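Local coordinates for aminoacyl-tRNA synthetase-interacting multifunctional protein p43 (Plasmodium vivax, PDB 6IPA) that probably binds tRNA through an EMAP II-like domain with an OB-type tRNA-binding part, and interacts with aminoacyl-tRNA synthetases, at residues 43-52 with 137-147; 120-131 with 194-204. One frame throughout, in Å; residues are numbered along the deposited sequence.

Contact 1 of 2, residues 43-52 with 137-147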
loop_
_atom_site.group_PDB
_atom_site.type_symbol
_atom_site.label_atom_id
_atom_site.label_comp_id
_atom_site.label_asym_id
_atom_site.label_seq_id
_atom_site.Cartn_x
_atom_site.Cartn_y
_atom_site.Cartn_z
ATOM N N ILE A 43 7.673 -12.855 0.069
ATOM C CA ILE A 43 7.072 -11.656 -0.435
ATOM C C ILE A 43 6.309 -11.883 -1.735
ATOM O O ILE A 43 5.483 -11.061 -2.121
ATOM C CB ILE A 43 8.100 -10.529 -0.538
ATOM C CG1 ILE A 43 7.404 -9.232 -0.933
ATOM C CG2 ILE A 43 9.202 -10.879 -1.531
ATOM C CD1 ILE A 43 8.250 -8.015 -0.766
ATOM N N THR A 44 6.528 -13.020 -2.387
ATOM C CA THR A 44 5.789 -13.337 -3.616
ATOM C C THR A 44 4.291 -13.464 -3.314
ATOM O O THR A 44 3.452 -13.386 -4.203
ATOM C CB THR A 44 6.339 -14.623 -4.249
ATOM O OG1 THR A 44 6.136 -15.719 -3.354
ATOM C CG2 THR A 44 7.840 -14.479 -4.543
ATOM N N ARG A 45 3.974 -13.622 -2.032
ATOM C CA ARG A 45 2.619 -13.916 -1.594
ATOM C C ARG A 45 1.755 -12.682 -1.444
ATOM O O ARG A 45 0.540 -12.792 -1.439
ATOM C CB ARG A 45 2.637 -14.688 -0.277
ATOM C CG ARG A 45 3.068 -16.124 -0.452
ATOM C CD ARG A 45 3.120 -16.925 0.843
ATOM N NE ARG A 45 1.779 -17.252 1.246
ATOM C CZ ARG A 45 1.457 -17.878 2.372
ATOM N NH1 ARG A 45 2.403 -18.301 3.246
ATOM N NH2 ARG A 45 0.173 -18.083 2.626
ATOM N N LEU A 46 2.398 -11.519 -1.330
ATOM C CA LEU A 46 1.729 -10.236 -1.374
ATOM C C LEU A 46 1.496 -9.805 -2.794
ATOM O O LEU A 46 2.400 -9.817 -3.590
ATOM C CB LEU A 46 2.569 -9.130 -0.676
ATOM C CG LEU A 46 3.053 -9.420 0.733
ATOM C CD1 LEU A 46 3.714 -8.199 1.317
ATOM C CD2 LEU A 46 1.914 -9.893 1.598
ATOM N N ASN A 47 0.281 -9.317 -3.048
ATOM C CA ASN A 47 -0.079 -8.602 -4.312
ATOM C C ASN A 47 -0.160 -7.157 -4.093
ATOM O O ASN A 47 -1.214 -6.697 -3.759
ATOM C CB ASN A 47 -1.471 -8.997 -4.758
ATOM C CG ASN A 47 -1.785 -8.529 -6.123
ATOM O OD1 ASN A 47 -0.903 -8.341 -6.960
ATOM N ND2 ASN A 47 -3.059 -8.384 -6.393
ATOM N N ILE A 48 0.949 -6.442 -4.275
ATOM C CA ILE A 48 1.053 -5.006 -4.105
ATOM C C ILE A 48 0.913 -4.299 -5.456
ATOM O O ILE A 48 1.734 -4.477 -6.344
ATOM C CB ILE A 48 2.422 -4.650 -3.483
ATOM C CG1 ILE A 48 2.477 -5.116 -2.020
ATOM C CG2 ILE A 48 2.650 -3.144 -3.517
ATOM C CD1 ILE A 48 3.878 -5.156 -1.436
ATOM N N ILE A 49 -0.109 -3.481 -5.623
ATOM C CA ILE A 49 -0.397 -2.899 -6.930
ATOM C C ILE A 49 -0.610 -1.375 -6.851
ATOM O O ILE A 49 -0.988 -0.848 -5.812
ATOM C CB ILE A 49 -1.602 -3.587 -7.551
ATOM C CG1 ILE A 49 -2.791 -3.476 -6.646
ATOM C CG2 ILE A 49 -1.315 -5.080 -7.783
ATOM C CD1 ILE A 49 -4.052 -4.038 -7.258
ATOM N N VAL A 50 -0.364 -0.687 -7.959
ATOM C CA VAL A 50 -0.517 0.736 -8.022
ATOM C C VAL A 50 -1.955 1.085 -8.307
ATOM O O VAL A 50 -2.580 0.514 -9.206
ATOM C CB VAL A 50 0.350 1.392 -9.078
ATOM C CG1 VAL A 50 1.774 0.870 -9.001
ATOM C CG2 VAL A 50 -0.185 1.116 -10.444
ATOM N N GLY A 51 -2.465 2.005 -7.503
ATOM C CA GLY A 51 -3.748 2.624 -7.774
ATOM C C GLY A 51 -3.687 4.147 -7.819
ATOM O O GLY A 51 -2.753 4.774 -7.331
ATOM N N TYR A 52 -4.700 4.727 -8.427
ATOM C CA TYR A 52 -4.907 6.188 -8.486
ATOM C C TYR A 52 -5.998 6.520 -7.510
ATOM O O TYR A 52 -7.110 5.992 -7.631
ATOM C CB TYR A 52 -5.424 6.571 -9.856
ATOM C CG TYR A 52 -5.553 8.048 -10.097
ATOM C CD1 TYR A 52 -4.473 8.897 -9.903
ATOM C CD2 TYR A 52 -6.747 8.602 -10.566
ATOM C CE1 TYR A 52 -4.579 10.259 -10.141
ATOM C CE2 TYR A 52 -6.853 9.949 -10.837
ATOM C CZ TYR A 52 -5.763 10.776 -10.614
ATOM O OH TYR A 52 -5.830 12.129 -10.815
ATOM N N ASN A 137 0.890 2.332 -14.463
ATOM C CA ASN A 137 -0.484 2.065 -14.809
ATOM C C ASN A 137 -1.175 1.521 -13.602
ATOM O O ASN A 137 -0.577 0.822 -12.823
ATOM C CB ASN A 137 -0.576 0.999 -15.891
ATOM C CG ASN A 137 0.030 1.449 -17.182
ATOM O OD1 ASN A 137 0.818 0.723 -17.814
ATOM N ND2 ASN A 137 -0.349 2.643 -17.607
ATOM N N VAL A 138 -2.447 1.841 -13.475
ATOM C CA VAL A 138 -3.266 1.306 -12.446
ATOM C C VAL A 138 -3.238 -0.166 -12.710
ATOM O O VAL A 138 -3.393 -0.584 -13.850
ATOM C CB VAL A 138 -4.756 1.821 -12.513
ATOM C CG1 VAL A 138 -4.857 3.258 -11.992
ATOM C CG2 VAL A 138 -5.372 1.720 -13.911
ATOM N N GLY A 139 -3.027 -0.952 -11.674
ATOM C CA GLY A 139 -3.121 -2.380 -11.814
ATOM C C GLY A 139 -1.760 -3.041 -11.909
ATOM O O GLY A 139 -1.696 -4.191 -11.679
ATOM N N GLU A 140 -0.660 -2.359 -12.230
ATOM C CA GLU A 140 0.599 -3.114 -12.302
ATOM C C GLU A 140 1.177 -3.587 -10.957
ATOM O O GLU A 140 1.238 -2.858 -9.936
ATOM C CB GLU A 140 1.652 -2.362 -13.072
ATOM C CG GLU A 140 2.341 -1.298 -12.266
ATOM C CD GLU A 140 3.417 -0.605 -13.029
ATOM O OE1 GLU A 140 3.082 0.217 -13.915
ATOM O OE2 GLU A 140 4.598 -0.924 -12.730
ATOM N N ARG A 141 1.639 -4.830 -10.965
ATOM C CA ARG A 141 2.130 -5.505 -9.754
ATOM C C ARG A 141 3.542 -4.977 -9.510
ATOM O O ARG A 141 4.338 -4.918 -10.443
ATOM C CB ARG A 141 2.072 -7.044 -9.954
ATOM C CG ARG A 141 1.959 -7.844 -8.667
ATOM C CD ARG A 141 2.532 -9.234 -8.767
ATOM N NE ARG A 141 2.981 -9.712 -7.459
ATOM C CZ ARG A 141 3.358 -10.965 -7.190
ATOM N NH1 ARG A 141 3.349 -11.888 -8.165
ATOM N NH2 ARG A 141 3.730 -11.293 -5.943
ATOM N N ILE A 142 3.801 -4.512 -8.281
ATOM C CA ILE A 142 5.105 -4.005 -7.876
ATOM C C ILE A 142 5.876 -5.169 -7.251
ATOM O O ILE A 142 5.374 -5.854 -6.326
ATOM C CB ILE A 142 4.940 -2.910 -6.812
ATOM C CG1 ILE A 142 4.056 -1.724 -7.323
ATOM C CG2 ILE A 142 6.286 -2.462 -6.265
ATOM C CD1 ILE A 142 4.499 -1.105 -8.640
ATOM N N ILE A 143 7.084 -5.406 -7.760
ATOM C CA ILE A 143 7.843 -6.630 -7.490
ATOM C C ILE A 143 9.227 -6.247 -7.010
ATOM O O ILE A 143 9.661 -5.150 -7.287
ATOM C CB ILE A 143 8.000 -7.501 -8.773
ATOM C CG1 ILE A 143 8.883 -6.815 -9.828
ATOM C CG2 ILE A 143 6.651 -7.829 -9.401
ATOM C CD1 ILE A 143 9.337 -7.735 -10.961
ATOM N N CYS A 144 9.931 -7.132 -6.322
ATOM C CA CYS A 144 11.333 -6.878 -5.967
ATOM C C CYS A 144 12.311 -7.225 -7.082
ATOM O O CYS A 144 11.924 -7.767 -8.126
ATOM C CB CYS A 144 11.713 -7.668 -4.717
ATOM S SG CYS A 144 10.640 -7.241 -3.358
ATOM N N GLU A 145 13.583 -7.005 -6.821
ATOM C CA GLU A 145 14.622 -7.353 -7.760
ATOM C C GLU A 145 14.848 -8.849 -7.592
ATOM O O GLU A 145 14.850 -9.371 -6.498
ATOM C CB GLU A 145 15.916 -6.557 -7.536
ATOM C CG GLU A 145 15.891 -5.467 -6.482
ATOM C CD GLU A 145 17.029 -4.460 -6.572
ATOM O OE1 GLU A 145 17.678 -4.180 -5.569
ATOM O OE2 GLU A 145 17.285 -3.923 -7.637
ATOM N N ASN A 146 15.022 -9.523 -8.709
ATOM C CA ASN A 146 15.223 -10.985 -8.766
ATOM C C ASN A 146 14.025 -11.798 -8.304
ATOM O O ASN A 146 14.182 -12.894 -7.764
ATOM C CB ASN A 146 16.471 -11.387 -7.967
ATOM C CG ASN A 146 17.664 -10.527 -8.311
ATOM O OD1 ASN A 146 17.758 -9.986 -9.429
ATOM N ND2 ASN A 146 18.576 -10.375 -7.357
ATOM N N MET A 147 12.833 -11.251 -8.496
ATOM C CA MET A 147 11.626 -11.940 -8.093
ATOM C C MET A 147 11.042 -12.507 -9.370
ATOM O O MET A 147 11.192 -11.937 -10.453
ATOM C CB MET A 147 10.652 -10.993 -7.376
ATOM C CG MET A 147 9.321 -11.627 -6.982
ATOM S SD MET A 147 8.085 -10.566 -6.172
ATOM C CE MET A 147 8.986 -10.164 -4.676
HETATM O O HOH W 1 3.779 -7.624 -5.660
#
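Arg141 runs past Asn47 to the carbonyls of Leu46 and of Thr44 in the 3-10 segment 43-45. With CG anti to its backbone N (chi1 -155°) and the chain extended to NE, its NH2 meets Leu46 O at 3.1 Å, somewhat out of the guanidinium plane; its 2.7 Å bond to Thr44 O, near that plane at its edge, is weak because it is bent (N-H...O 128°). Its NE donates to a water 2.9 Å away, which also takes a weak bond from Ile48 N, and NH1 goes to Lys151 O. All three nitrogens have acceptors, as suits an arginine, whose several N-H groups can serve several carbonyls.

Beyond Leu46 the backbones satisfy each other. Ile142 N gives an almost straight bond to Ile48 O, 2.8 Å long; Val50 N bonds weakly to Glu140 O; and Gly139 N reaches Val50 O over 2.9 Å. Glycine fits because the type II turn from Asn137 to Glu140 puts it at positive phi. Glu140 OE1 accepts from Asn137 N at 3.1 Å and from Ser190 OG.

The side chains of Ile142 and Val50 cross at about a right angle (CD1 to CG1 3.4 Å), while Cys144 SG lies against Ile43 CD1. Backbone pairing thus ties the strand to the distant segment 137-147, and one arginine bonded to backbone carbonyls and a water does so where the 3-10 segment leads into the strand.

Contact 2 of 2, residues 120-131 with 194-204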
loop_
_atom_site.group_PDB
_atom_site.type_symbol
_atom_site.label_atom_id
_atom_site.label_comp_id
_atom_site.label_asym_id
_atom_site.label_seq_id
_atom_site.Cartn_x
_atom_site.Cartn_y
_atom_site.Cartn_z
ATOM N N CYS A 120 2.791 2.976 3.337
ATOM C CA CYS A 120 3.503 4.200 3.763
ATOM C C CYS A 120 4.809 3.946 4.478
ATOM O O CYS A 120 5.019 2.906 5.092
ATOM C CB CYS A 120 2.696 5.009 4.779
ATOM S SG CYS A 120 1.014 5.436 4.352
ATOM N N GLY A 121 5.642 4.966 4.439
ATOM C CA GLY A 121 6.850 5.024 5.219
ATOM C C GLY A 121 6.584 5.808 6.485
ATOM O O GLY A 121 5.782 6.772 6.491
ATOM N N SER A 122 7.232 5.357 7.559
ATOM C CA SER A 122 7.090 5.974 8.855
ATOM C C SER A 122 8.449 6.160 9.498
ATOM O O SER A 122 9.260 5.218 9.550
ATOM C CB SER A 122 6.224 5.103 9.745
ATOM O OG SER A 122 4.880 5.527 9.670
ATOM N N PHE A 123 8.708 7.369 9.980
ATOM C CA PHE A 123 9.932 7.629 10.775
ATOM C C PHE A 123 9.629 8.702 11.807
ATOM O O PHE A 123 9.054 9.735 11.465
ATOM C CB PHE A 123 11.117 8.062 9.887
ATOM C CG PHE A 123 12.414 8.260 10.643
ATOM C CD1 PHE A 123 13.198 7.164 11.015
ATOM C CD2 PHE A 123 12.867 9.545 10.965
ATOM C CE1 PHE A 123 14.391 7.344 11.688
ATOM C CE2 PHE A 123 14.062 9.730 11.649
ATOM C CZ PHE A 123 14.823 8.640 12.013
ATOM N N GLY A 124 10.018 8.443 13.057
ATOM C CA GLY A 124 9.704 9.319 14.173
ATOM C C GLY A 124 8.211 9.555 14.184
ATOM O O GLY A 124 7.443 8.627 14.326
ATOM N N GLU A 125 7.795 10.792 13.983
ATOM C CA GLU A 125 6.373 11.129 14.004
ATOM C C GLU A 125 5.817 11.350 12.586
ATOM O O GLU A 125 4.603 11.434 12.404
ATOM C CB GLU A 125 6.157 12.342 14.925
ATOM C CG GLU A 125 6.868 12.151 16.270
ATOM C CD GLU A 125 6.926 13.395 17.146
ATOM O OE1 GLU A 125 6.751 14.533 16.618
ATOM O OE2 GLU A 125 7.171 13.232 18.375
ATOM N N GLN A 126 6.704 11.396 11.590
ATOM C CA GLN A 126 6.309 11.579 10.173
ATOM C C GLN A 126 5.782 10.288 9.553
ATOM O O GLN A 126 6.316 9.183 9.825
ATOM C CB GLN A 126 7.498 12.026 9.320
ATOM C CG GLN A 126 8.127 13.367 9.680
ATOM C CD GLN A 126 9.451 13.598 8.959
ATOM O OE1 GLN A 126 9.484 14.102 7.842
ATOM N NE2 GLN A 126 10.552 13.221 9.606
ATOM N N ILE A 127 4.761 10.412 8.702
ATOM C CA ILE A 127 4.378 9.282 7.846
ATOM C C ILE A 127 4.155 9.807 6.435
ATOM O O ILE A 127 3.470 10.799 6.270
ATOM C CB ILE A 127 3.151 8.516 8.409
ATOM C CG1 ILE A 127 2.824 7.247 7.583
ATOM C CG2 ILE A 127 1.935 9.427 8.518
ATOM C CD1 ILE A 127 1.599 6.494 8.075
ATOM N N GLU A 128 4.768 9.196 5.426
ATOM C CA GLU A 128 4.550 9.595 4.036
ATOM C C GLU A 128 4.132 8.396 3.197
ATOM O O GLU A 128 4.416 7.247 3.553
ATOM C CB GLU A 128 5.806 10.208 3.408
ATOM C CG GLU A 128 6.431 11.386 4.149
ATOM C CD GLU A 128 5.552 12.661 4.162
ATOM O OE1 GLU A 128 4.789 12.913 3.187
ATOM O OE2 GLU A 128 5.646 13.422 5.158
ATOM N N LEU A 129 3.448 8.658 2.092
ATOM C CA LEU A 129 3.067 7.605 1.178
ATOM C C LEU A 129 4.291 7.088 0.435
ATOM O O LEU A 129 5.227 7.841 0.173
ATOM C CB LEU A 129 2.140 8.157 0.100
ATOM C CG LEU A 129 0.808 8.720 0.422
ATOM C CD1 LEU A 129 0.294 9.306 -0.865
ATOM C CD2 LEU A 129 -0.119 7.647 0.861
ATOM N N LEU A 130 4.249 5.820 0.039
ATOM C CA LEU A 130 5.246 5.267 -0.926
ATOM C C LEU A 130 4.748 5.718 -2.263
ATOM O O LEU A 130 3.546 5.812 -2.456
ATOM C CB LEU A 130 5.338 3.738 -0.857
ATOM C CG LEU A 130 5.651 3.157 0.530
ATOM C CD1 LEU A 130 5.683 1.641 0.479
ATOM C CD2 LEU A 130 6.956 3.730 1.129
ATOM N N ALA A 131 5.652 6.088 -3.143
ATOM C CA ALA A 131 5.272 6.666 -4.419
ATOM C C ALA A 131 5.956 5.934 -5.596
ATOM O O ALA A 131 7.187 5.686 -5.552
ATOM C CB ALA A 131 5.628 8.159 -4.449
ATOM N N ILE A 194 10.536 2.308 -6.246
ATOM C CA ILE A 194 9.505 2.954 -5.464
ATOM C C ILE A 194 10.227 3.860 -4.478
ATOM O O ILE A 194 11.152 3.414 -3.763
ATOM C CB ILE A 194 8.634 1.908 -4.725
ATOM C CG1 ILE A 194 7.870 1.017 -5.721
ATOM C CG2 ILE A 194 7.647 2.587 -3.782
ATOM C CD1 ILE A 194 6.938 1.740 -6.674
ATOM N N THR A 195 9.818 5.132 -4.469
ATOM C CA THR A 195 10.435 6.171 -3.622
ATOM C C THR A 195 9.561 6.577 -2.407
ATOM O O THR A 195 8.346 6.372 -2.355
ATOM C CB THR A 195 10.840 7.419 -4.470
ATOM O OG1 THR A 195 9.673 8.019 -5.105
ATOM C CG2 THR A 195 11.839 6.992 -5.547
ATOM N N CYS A 196 10.222 7.128 -1.410
ATOM C CA CYS A 196 9.547 7.650 -0.241
ATOM C C CYS A 196 10.278 8.897 0.145
ATOM O O CYS A 196 11.524 8.875 0.155
ATOM C CB CYS A 196 9.640 6.679 0.906
ATOM S SG CYS A 196 8.618 7.167 2.295
ATOM N N PRO A 197 9.530 9.987 0.454
ATOM C CA PRO A 197 10.213 11.264 0.752
ATOM C C PRO A 197 11.077 11.239 2.024
ATOM O O PRO A 197 11.885 12.149 2.226
ATOM C CB PRO A 197 9.062 12.282 0.858
ATOM C CG PRO A 197 7.935 11.652 0.098
ATOM C CD PRO A 197 8.072 10.170 0.302
ATOM N N LEU A 198 10.920 10.212 2.849
ATOM C CA LEU A 198 11.747 10.045 4.037
ATOM C C LEU A 198 13.071 9.410 3.636
ATOM O O LEU A 198 13.142 8.724 2.632
ATOM C CB LEU A 198 11.034 9.184 5.071
ATOM C CG LEU A 198 9.570 9.562 5.280
ATOM C CD1 LEU A 198 8.859 8.566 6.200
ATOM C CD2 LEU A 198 9.475 11.018 5.766
ATOM N N GLU A 199 14.119 9.638 4.421
ATOM C CA GLU A 199 15.452 9.127 4.085
ATOM C C GLU A 199 15.482 7.673 4.538
ATOM O O GLU A 199 15.660 6.782 3.724
ATOM C CB GLU A 199 16.596 9.963 4.709
ATOM C CG GLU A 199 16.450 11.515 4.661
ATOM C CD GLU A 199 16.610 12.154 3.268
ATOM O OE1 GLU A 199 16.665 11.427 2.242
ATOM O OE2 GLU A 199 16.672 13.406 3.198
ATOM N N GLN A 200 15.254 7.457 5.830
ATOM C CA GLN A 200 15.072 6.126 6.422
ATOM C C GLN A 200 13.605 5.969 6.841
ATOM O O GLN A 200 12.837 6.930 6.728
ATOM C CB GLN A 200 15.994 5.943 7.633
ATOM C CG GLN A 200 17.485 6.042 7.309
ATOM C CD GLN A 200 17.965 4.957 6.332
ATOM O OE1 GLN A 200 17.433 3.822 6.315
ATOM N NE2 GLN A 200 18.972 5.302 5.507
ATOM N N GLY A 201 13.207 4.765 7.288
ATOM C CA GLY A 201 11.803 4.512 7.699
ATOM C C GLY A 201 11.326 3.062 7.626
ATOM O O GLY A 201 11.999 2.232 7.053
ATOM N N THR A 202 10.166 2.790 8.227
ATOM C CA THR A 202 9.510 1.484 8.238
ATOM C C THR A 202 8.141 1.499 7.550
ATOM O O THR A 202 7.434 2.487 7.587
ATOM C CB THR A 202 9.316 1.012 9.682
ATOM O OG1 THR A 202 8.560 1.991 10.419
ATOM C CG2 THR A 202 10.659 0.828 10.342
ATOM N N ILE A 203 7.737 0.367 6.987
ATOM C CA ILE A 203 6.642 0.322 6.030
ATOM C C ILE A 203 5.446 -0.279 6.701
ATOM O O ILE A 203 5.539 -1.337 7.306
ATOM C CB ILE A 203 7.032 -0.496 4.777
ATOM C CG1 ILE A 203 7.990 0.310 3.919
ATOM C CG2 ILE A 203 5.817 -0.935 3.951
ATOM C CD1 ILE A 203 8.604 -0.451 2.772
ATOM N N SER A 204 4.319 0.401 6.583
ATOM C CA SER A 204 3.079 -0.077 7.103
ATOM C C SER A 204 1.996 0.198 6.072
ATOM O O SER A 204 2.323 0.695 4.992
ATOM C CB SER A 204 2.774 0.629 8.411
ATOM O OG SER A 204 2.594 2.041 8.218
ATOM O OXT SER A 204 0.800 -0.067 6.281
HETATM O O HOH W 2 9.931 4.001 12.124
#
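Leu198 lies over the hairpin made by strands 120-123 and 126-129, and its branched end is divided between the two. CB merely leads in from the loop; because CG is anti to the carbonyl carbon (chi1 -45°), the fork is carried onto the strands. CG comes 3.8 Å from Glu128 CG. Of the two tips, CD1 settles on backbone, 3.6 Å from Gly121 O and close to Ser122 N, whereas CD2 meets Glu128 CG at 3.5 Å and Gln126 OE1 at 3.7 Å. In Glu128, chi1 (-55°) puts CG against Leu198, and the bend at chi2 turns the carboxylate off, its OE1 salt-bridged to Lys88. Gly121 suits the spot, since its bare CA leaves room for Cys196 SG beside Leu198.

Along the hairpin's other edge runs 201-203, antiparallel. Ser122 and Thr202 form a hydrogen-bonded pair, Thr202 N to Ser122 O being 2.9 Å, and a water joins Ser122 O to Thr202 OG1. Cys120 exchanges bonds in the same way with Ser204, the last residue of the chain. Ala131 and Thr195 make a further, isolated pair, with Ala131 N to Thr195 O at 2.8 Å. Leu130, spread against Cys196 and Ile194, fills the buried side.

Direction here comes from paired amides and carbonyls, while leucine and cysteine supply the apolar seal: the C-terminal strand is built into the sheet between 120-123 and 173-176, with N and O of Ser204 bonded to Cys120.

The segments alternate along the chain, 43-52, 120-131, 137-147 and then 194-204, so the two contacts interlock rather than nest. Their centres lie 18 Å apart, yet they touch where Ile142 CG2 packs on Ile194 CG1 at 3.9 Å. Trp187 of strand 185-189 is touched from both contacts, by Ile48 and Ile142 of contact 1 and by Leu130, Ile194 and Ile203 of contact 2; Leu99 is likewise shared. Contact 1 involves strand 48-58 of the four-stranded sheet, while both reach the curled sheet that includes 120-123, 143-144 and 201-203. Contact 1 brings 137-147 back to the first strand, and contact 2 brings the C-terminal residues onto a hairpin of the family tRNA-binding region, consistent with one compact EMAP II-like unit.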